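Local coordinates for protein Trypsin/chymotrypsin inhibitor (Alocasia macrorrhizos, PDB 5YCZ) that inhibits trypsin and alpha-chymotrypsin as a homodimeric Kunitz-type inhibitor of the giant taro, with activity against the midgut proteases of Aedes aegypti, at residues L5-N10 with T175-K180; S38-V43 with F98-G103. One frame throughout, in Å; residues are numbered along the deposited sequence.

Contact 1 of 2, residues L5-N10 with T175-K180; sequences LDVDGN and TIRFVK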
ATOM      1  N   LEU A   5       7.597  19.590  -4.817  1.00 44.91           N
ATOM      2  CA  LEU A   5       8.362  19.724  -3.587  1.00 49.50           C
ATOM      3  C   LEU A   5       7.453  19.680  -2.365  1.00 49.54           C
ATOM      4  O   LEU A   5       6.268  20.042  -2.433  1.00 46.95           O
ATOM      5  CB  LEU A   5       9.152  21.040  -3.564  1.00 56.80           C
ATOM      6  CG  LEU A   5       9.750  21.501  -4.890  1.00 55.21           C
ATOM      7  CD1 LEU A   5      10.341  22.900  -4.749  1.00 55.45           C
ATOM      8  CD2 LEU A   5      10.793  20.497  -5.370  1.00 53.97           C
ATOM      9  N   ASP A   6       8.032  19.268  -1.233  1.00 43.99           N
ATOM     10  CA  ASP A   6       7.311  19.231   0.029  1.00 44.19           C
ATOM     11  C   ASP A   6       7.398  20.603   0.690  1.00 44.63           C
ATOM     12  O   ASP A   6       7.860  21.573   0.088  1.00 50.25           O
ATOM     13  CB  ASP A   6       7.837  18.102   0.923  1.00 45.12           C
ATOM     14  CG  ASP A   6       9.352  18.083   1.031  1.00 51.67           C
ATOM     15  OD1 ASP A   6       9.963  19.169   0.975  1.00 54.51           O
ATOM     16  OD2 ASP A   6       9.931  16.981   1.184  1.00 45.32           O
ATOM     17  N   VAL A   7       6.917  20.713   1.931  1.00 46.81           N
ATOM     18  CA  VAL A   7       7.047  21.967   2.673  1.00 49.94           C
ATOM     19  C   VAL A   7       8.518  22.305   2.884  1.00 52.76           C
ATOM     20  O   VAL A   7       8.899  23.482   2.940  1.00 49.15           O
ATOM     21  CB  VAL A   7       6.286  21.858   4.010  1.00 47.51           C
ATOM     22  CG1 VAL A   7       4.778  22.108   3.823  1.00 36.27           C
ATOM     23  CG2 VAL A   7       6.530  20.475   4.610  1.00 40.99           C
ATOM     24  N   ASP A   8       9.367  21.280   2.967  1.00 54.13           N
ATOM     25  CA  ASP A   8      10.803  21.415   3.184  1.00 56.34           C
ATOM     26  C   ASP A   8      11.583  21.658   1.896  1.00 55.60           C
ATOM     27  O   ASP A   8      12.813  21.508   1.891  1.00 58.95           O
ATOM     28  CB  ASP A   8      11.350  20.156   3.877  1.00 54.66           C
ATOM     29  CG  ASP A   8      10.705  19.894   5.225  1.00 52.15           C
ATOM     30  OD1 ASP A   8      10.312  20.874   5.893  1.00 51.15           O
ATOM     31  OD2 ASP A   8      10.586  18.709   5.612  1.00 48.28           O
ATOM     32  N   GLY A   9      10.912  22.002   0.802  1.00 55.05           N
ATOM     33  CA  GLY A   9      11.598  22.233  -0.455  1.00 58.33           C
ATOM     34  C   GLY A   9      12.144  20.991  -1.143  1.00 57.97           C
ATOM     35  O   GLY A   9      12.323  21.005  -2.364  1.00 56.42           O
ATOM     36  N   ASN A  10      12.418  19.923  -0.384  1.00 58.78           N
ATOM     37  CA  ASN A  10      12.936  18.683  -0.954  1.00 55.96           C
ATOM     38  C   ASN A  10      11.994  18.146  -2.023  1.00 53.80           C
ATOM     39  O   ASN A  10      10.807  18.470  -2.064  1.00 53.85           O
ATOM     40  CB  ASN A  10      13.110  17.611   0.122  1.00 49.44           C
ATOM     41  CG  ASN A  10      14.189  17.944   1.120  1.00 56.13           C
ATOM     42  OD1 ASN A  10      14.250  19.061   1.644  1.00 57.14           O
ATOM     43  ND2 ASN A  10      15.052  16.963   1.402  1.00 58.92           N
ATOM     44  N   THR A 175      -6.544  22.518  -3.262  1.00 28.15           N
ATOM     45  CA  THR A 175      -5.104  22.711  -3.289  1.00 27.15           C
ATOM     46  C   THR A 175      -4.488  22.152  -2.019  1.00 27.14           C
ATOM     47  O   THR A 175      -5.090  22.206  -0.941  1.00 24.81           O
ATOM     48  CB  THR A 175      -4.767  24.188  -3.440  1.00 32.60           C
ATOM     49  OG1 THR A 175      -5.614  24.953  -2.568  1.00 44.68           O
ATOM     50  CG2 THR A 175      -5.029  24.618  -4.865  1.00 35.97           C
ATOM     51  N   ILE A 176      -3.278  21.607  -2.152  1.00 23.90           N
ATOM     52  CA  ILE A 176      -2.655  20.853  -1.072  1.00 25.58           C
ATOM     53  C   ILE A 176      -1.149  21.075  -1.061  1.00 30.72           C
ATOM     54  O   ILE A 176      -0.543  21.448  -2.066  1.00 30.37           O
ATOM     55  CB  ILE A 176      -2.955  19.342  -1.187  1.00 25.60           C
ATOM     56  CG1 ILE A 176      -2.623  18.849  -2.583  1.00 28.26           C
ATOM     57  CG2 ILE A 176      -4.409  19.052  -0.880  1.00 25.41           C
ATOM     58  CD1 ILE A 176      -1.865  17.580  -2.581  1.00 33.08           C
ATOM     59  N   ARG A 177      -0.546  20.841   0.105  1.00 31.70           N
ATOM     60  CA  ARG A 177       0.892  20.718   0.269  1.00 30.11           C
ATOM     61  C   ARG A 177       1.212  19.308   0.743  1.00 35.08           C
ATOM     62  O   ARG A 177       0.366  18.630   1.326  1.00 40.85           O
ATOM     63  CB  ARG A 177       1.439  21.715   1.290  1.00 31.37           C
ATOM     64  CG  ARG A 177       0.872  23.111   1.193  1.00 37.92           C
ATOM     65  CD  ARG A 177       1.541  24.016   2.233  1.00 44.32           C
ATOM     66  NE  ARG A 177       0.737  25.187   2.565  1.00 41.45           N
ATOM     67  CZ  ARG A 177       0.890  26.385   2.002  1.00 49.81           C
ATOM     68  NH1 ARG A 177       1.818  26.570   1.067  1.00 50.57           N
ATOM     69  NH2 ARG A 177       0.110  27.397   2.367  1.00 47.08           N
ATOM     70  N   PHE A 178       2.450  18.880   0.525  1.00 33.74           N
ATOM     71  CA  PHE A 178       2.934  17.578   0.967  1.00 35.64           C
ATOM     72  C   PHE A 178       3.876  17.722   2.157  1.00 36.22           C
ATOM     73  O   PHE A 178       4.864  18.457   2.086  1.00 43.39           O
ATOM     74  CB  PHE A 178       3.648  16.872  -0.179  1.00 35.72           C
ATOM     75  CG  PHE A 178       2.827  16.788  -1.402  1.00 35.09           C
ATOM     76  CD1 PHE A 178       1.853  15.815  -1.527  1.00 33.52           C
ATOM     77  CD2 PHE A 178       2.988  17.713  -2.415  1.00 38.76           C
ATOM     78  CE1 PHE A 178       1.073  15.746  -2.664  1.00 36.46           C
ATOM     79  CE2 PHE A 178       2.211  17.665  -3.551  1.00 39.34           C
ATOM     80  CZ  PHE A 178       1.252  16.679  -3.681  1.00 43.21           C
ATOM     81  N   VAL A 179       3.583  17.006   3.236  1.00 36.88           N
ATOM     82  CA  VAL A 179       4.402  17.004   4.439  1.00 34.26           C
ATOM     83  C   VAL A 179       4.988  15.615   4.585  1.00 35.03           C
ATOM     84  O   VAL A 179       4.247  14.634   4.723  1.00 34.18           O
ATOM     85  CB  VAL A 179       3.586  17.391   5.678  1.00 38.04           C
ATOM     86  CG1 VAL A 179       4.389  17.141   6.929  1.00 40.13           C
ATOM     87  CG2 VAL A 179       3.191  18.841   5.597  1.00 36.68           C
ATOM     88  N   LYS A 180       6.308  15.525   4.547  1.00 35.66           N
ATOM     89  CA  LYS A 180       6.931  14.211   4.587  1.00 38.42           C
ATOM     90  C   LYS A 180       6.713  13.562   5.950  1.00 40.03           C
ATOM     91  O   LYS A 180       6.471  14.231   6.964  1.00 41.76           O
ATOM     92  CB  LYS A 180       8.426  14.303   4.269  1.00 35.63           C
ATOM     93  CG  LYS A 180       9.076  12.973   3.880  1.00 37.92           C
ATOM     94  CD  LYS A 180      10.409  13.211   3.195  1.00 38.21           C
ATOM     95  CE  LYS A 180      11.353  12.022   3.326  1.00 43.91           C
ATOM     96  NZ  LYS A 180      10.856  10.740   2.720  1.00 47.55           N
TER
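R177 meets V7 through the aliphatic part of its side chain: CD lies 4.1 Å from V7 CG1, while the extended chain carries the guanidinium group onward to a salt bridge between NH1 and D130. The methylene therefore packs on the valine and the charge is engaged outside the two segments.

F178 supplies the single hydrogen bond that joins the segments. Its carbonyl O accepts V7 N at 3.1 Å; the C=O...N angle of 169° places the donor nearly in line with the carbonyl, although the hydrogen bond is bent at the hydrogen (N-H...O 143°). D6 CB also approaches F178 O, to 3.2 Å. The F178 ring reaches the other segment at its edge, where L5 O lies near the ring plane, 4.0 Å from CD2.

At V179 the contact turns apolar. CB points away from 5-10, but the CG2 branch still lies 3.8 Å from V7 CG2, and the two branched side chains cross at a slant. The first torsion of V7 (chi1 -81°) sets CG1 against R177 CD, with both methyls against V179 CG2 and CG2 the one nearer F178 O. K180 closes the segment loosely: its CD is 4.3 Å from D6 OD2, and NZ remains 6.5 Å from that oxygen, too far for a salt bridge.

The partner segment is compact, a type I turn from D6 to G9 closed by G9 N to D6 O, with a second backbone bond from D6 N to N10 O. This turn near the N terminus packs on the last strand of the Kunitz-type beta-trefoil, 176-180, an edge strand, within this chain, of a four-stranded antiparallel sheet. Its inner neighbour is strand 18-22; V179 pairs by backbone with Y19, and the F178 ring meets F58 of strand 55-60 almost perpendicularly.

Contact 2 of 2, residues S38-V43 with F98-G103; sequences SCPLNV and FVTTGG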
ATOM      1  N   SER A  38     -19.157  -1.110   4.384  1.00 32.38           N
ATOM      2  CA  SER A  38     -19.285  -0.852   2.960  1.00 35.08           C
ATOM      3  C   SER A  38     -17.923  -1.041   2.310  1.00 32.94           C
ATOM      4  O   SER A  38     -16.902  -0.641   2.877  1.00 34.16           O
ATOM      5  CB  SER A  38     -19.806   0.571   2.719  1.00 34.81           C
ATOM      6  OG  SER A  38     -20.472   0.678   1.474  1.00 38.77           O
ATOM      7  N   CYS A  39     -17.899  -1.659   1.130  1.00 25.61           N
ATOM      8  CA  CYS A  39     -16.665  -1.710   0.357  1.00 29.81           C
ATOM      9  C   CYS A  39     -16.992  -1.387  -1.089  1.00 29.23           C
ATOM     10  O   CYS A  39     -18.072  -1.743  -1.565  1.00 34.98           O
ATOM     11  CB  CYS A  39     -15.971  -3.081   0.438  1.00 28.27           C
ATOM     12  SG  CYS A  39     -15.103  -3.437   2.026  1.00 39.21           S
ATOM     13  N   PRO A  40     -16.082  -0.703  -1.818  1.00 28.84           N
ATOM     14  CA  PRO A  40     -14.743  -0.295  -1.375  1.00 29.71           C
ATOM     15  C   PRO A  40     -14.742   1.045  -0.652  1.00 24.61           C
ATOM     16  O   PRO A  40     -15.742   1.755  -0.695  1.00 20.76           O
ATOM     17  CB  PRO A  40     -13.945  -0.190  -2.692  1.00 23.14           C
ATOM     18  CG  PRO A  40     -14.949  -0.290  -3.799  1.00 26.37           C
ATOM     19  CD  PRO A  40     -16.329  -0.258  -3.196  1.00 22.52           C
ATOM     20  N   LEU A  41     -13.638   1.355   0.025  1.00 22.10           N
ATOM     21  CA  LEU A  41     -13.433   2.687   0.563  1.00 22.60           C
ATOM     22  C   LEU A  41     -13.222   3.674  -0.576  1.00 19.86           C
ATOM     23  O   LEU A  41     -12.700   3.320  -1.640  1.00 19.09           O
ATOM     24  CB  LEU A  41     -12.226   2.709   1.500  1.00 17.58           C
ATOM     25  CG  LEU A  41     -12.132   1.519   2.457  1.00 20.03           C
ATOM     26  CD1 LEU A  41     -10.959   1.722   3.374  1.00 21.41           C
ATOM     27  CD2 LEU A  41     -13.407   1.390   3.269  1.00 23.69           C
ATOM     28  N   ASN A  42     -13.658   4.915  -0.350  1.00 16.23           N
ATOM     29  CA  ASN A  42     -13.383   6.041  -1.230  1.00 18.76           C
ATOM     30  C   ASN A  42     -12.376   6.982  -0.580  1.00 17.60           C
ATOM     31  O   ASN A  42     -12.214   7.010   0.642  1.00 15.54           O
ATOM     32  CB  ASN A  42     -14.664   6.824  -1.558  1.00 16.75           C
ATOM     33  CG  ASN A  42     -15.728   5.964  -2.145  1.00 16.98           C
ATOM     34  OD1 ASN A  42     -15.477   5.183  -3.064  1.00 22.38           O
ATOM     35  ND2 ASN A  42     -16.930   6.083  -1.619  1.00 18.50           N
ATOM     36  N   VAL A  43     -11.716   7.781  -1.408  1.00 19.25           N
ATOM     37  CA  VAL A  43     -10.832   8.821  -0.898  1.00 18.01           C
ATOM     38  C   VAL A  43     -11.675   9.975  -0.373  1.00 17.57           C
ATOM     39  O   VAL A  43     -12.577  10.468  -1.059  1.00 17.80           O
ATOM     40  CB  VAL A  43      -9.853   9.270  -1.988  1.00 19.11           C
ATOM     41  CG1 VAL A  43      -8.828  10.273  -1.437  1.00 18.71           C
ATOM     42  CG2 VAL A  43      -9.118   8.043  -2.480  1.00 18.60           C
ATOM     43  N   PHE A  98     -16.200  10.411  -8.338  1.00 22.50           N
ATOM     44  CA  PHE A  98     -15.214  10.686  -7.286  1.00 21.53           C
ATOM     45  C   PHE A  98     -14.101   9.645  -7.354  1.00 18.21           C
ATOM     46  O   PHE A  98     -14.085   8.785  -8.229  1.00 20.37           O
ATOM     47  CB  PHE A  98     -15.852  10.753  -5.875  1.00 17.10           C
ATOM     48  CG  PHE A  98     -16.774   9.594  -5.528  1.00 17.71           C
ATOM     49  CD1 PHE A  98     -16.263   8.367  -5.165  1.00 18.54           C
ATOM     50  CD2 PHE A  98     -18.150   9.760  -5.503  1.00 19.13           C
ATOM     51  CE1 PHE A  98     -17.110   7.307  -4.827  1.00 22.25           C
ATOM     52  CE2 PHE A  98     -19.002   8.698  -5.154  1.00 19.10           C
ATOM     53  CZ  PHE A  98     -18.481   7.476  -4.824  1.00 18.62           C
ATOM     54  N   VAL A  99     -13.164   9.711  -6.414  1.00 18.82           N
ATOM     55  CA  VAL A  99     -12.004   8.817  -6.402  1.00 22.76           C
ATOM     56  C   VAL A  99     -12.248   7.657  -5.445  1.00 17.64           C
ATOM     57  O   VAL A  99     -12.602   7.862  -4.277  1.00 18.97           O
ATOM     58  CB  VAL A  99     -10.718   9.573  -6.033  1.00 19.26           C
ATOM     59  CG1 VAL A  99      -9.547   8.610  -6.059  1.00 19.27           C
ATOM     60  CG2 VAL A  99     -10.501  10.735  -6.997  1.00 14.18           C
ATOM     61  N   THR A 100     -12.064   6.433  -5.940  1.00 18.43           N
ATOM     62  CA  THR A 100     -12.294   5.242  -5.134  1.00 18.31           C
ATOM     63  C   THR A 100     -11.037   4.395  -5.184  1.00 18.10           C
ATOM     64  O   THR A 100      -9.999   4.856  -5.668  1.00 18.53           O
ATOM     65  CB  THR A 100     -13.518   4.459  -5.613  1.00 17.30           C
ATOM     66  OG1 THR A 100     -13.876   3.478  -4.629  1.00 17.78           O
ATOM     67  CG2 THR A 100     -13.222   3.763  -6.915  1.00 17.43           C
ATOM     68  N   THR A 101     -11.103   3.175  -4.694  1.00 20.61           N
ATOM     69  CA  THR A 101      -9.906   2.367  -4.571  1.00 20.08           C
ATOM     70  C   THR A 101      -9.943   1.251  -5.599  1.00 19.57           C
ATOM     71  O   THR A 101     -10.785   1.247  -6.504  1.00 20.27           O
ATOM     72  CB  THR A 101      -9.778   1.854  -3.134  1.00 22.14           C
ATOM     73  OG1 THR A 101     -11.065   1.435  -2.662  1.00 25.22           O
ATOM     74  CG2 THR A 101      -9.279   2.981  -2.229  1.00 21.85           C
ATOM     75  N   GLY A 102      -9.034   0.291  -5.452  1.00 24.45           N
ATOM     76  CA  GLY A 102      -8.954  -0.786  -6.418  1.00 19.92           C
ATOM     77  C   GLY A 102      -8.348  -0.336  -7.727  1.00 20.67           C
ATOM     78  O   GLY A 102      -8.879  -0.649  -8.800  1.00 21.15           O
ATOM     79  N   GLY A 103      -7.289   0.398  -7.667  1.00 21.06           N
ATOM     80  CA  GLY A 103      -6.664   0.850  -8.876  1.00 25.40           C
ATOM     81  C   GLY A 103      -5.501  -0.023  -9.267  1.00 24.93           C
ATOM     82  O   GLY A 103      -4.981  -0.798  -8.457  1.00 23.56           O
TER
HETATM   83  O   HOH W   1     -13.443  10.667  -3.511  1.00 16.24           O
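The touching backbones, P40 to V43 and F98 to T101, run 122° apart end to end and come closest at N42 and T100, with CA atoms 4.1 Å apart; beside this approach V43 N donates to V99 O at 3.0 Å in a fairly straight bond, its donor tilted from the carbonyl plane.

N42 is met from two directions. T100 OG1 donates to N42 OD1 at 2.8 Å, lying in the plane of the amide carbonyl, and OG1 reaches that oxygen because it stands opposite the threonine's backbone N (chi1 -167°). The same OD1 sits at the edge of the F98 ring, near its plane and 3.2 Å from CE1, which lies against the whole amide group; amide and ring planes are 64° apart. One residue on, T101 OG1 donates to L41 O at 2.7 Å, on a lone pair in the carbonyl plane, and P40 CB packs against that hydroxyl, just beyond C39, which is disulfide-bonded to C84. V43 and V99 run alongside each other in the same sense, with CG2 of V43 3.6 Å from CG1 of V99.

The N42-T100 and V43-V99 contacts thus join strands 42-45 and 98-100 of the beta-trefoil, and the T101-L41 bond ties the loop residues flanking them. Two threonine hydroxyls spend their protons on carbonyl oxygens of 38-43, one on the main chain and one on a side chain. The bond to OD1 fixes which end of the N42 amide faces T100, and the aromatic C-H edge of F98 may be weakly favourable to that oxygen.

How the contacts relate
Contacts 1 and 2 lie on opposite sides of the chain's centre, 25 Å apart between centres and about 10 Å between nearest atoms, so neither touches the other. In sequence, both segments of contact 2 fall between those of contact 1, which draws the amino-terminal region to the last strand of the beta-trefoil. Contact 2 instead joins strands of two different sheets. The predicted reactive bond, L56-A57, offers a common reference: the L56 side chain is about 6 Å from that of F178 in contact 1 and about 6 Å from that of V43 in contact 2, so the two contacts approach this residue through different hydrophobic side chains.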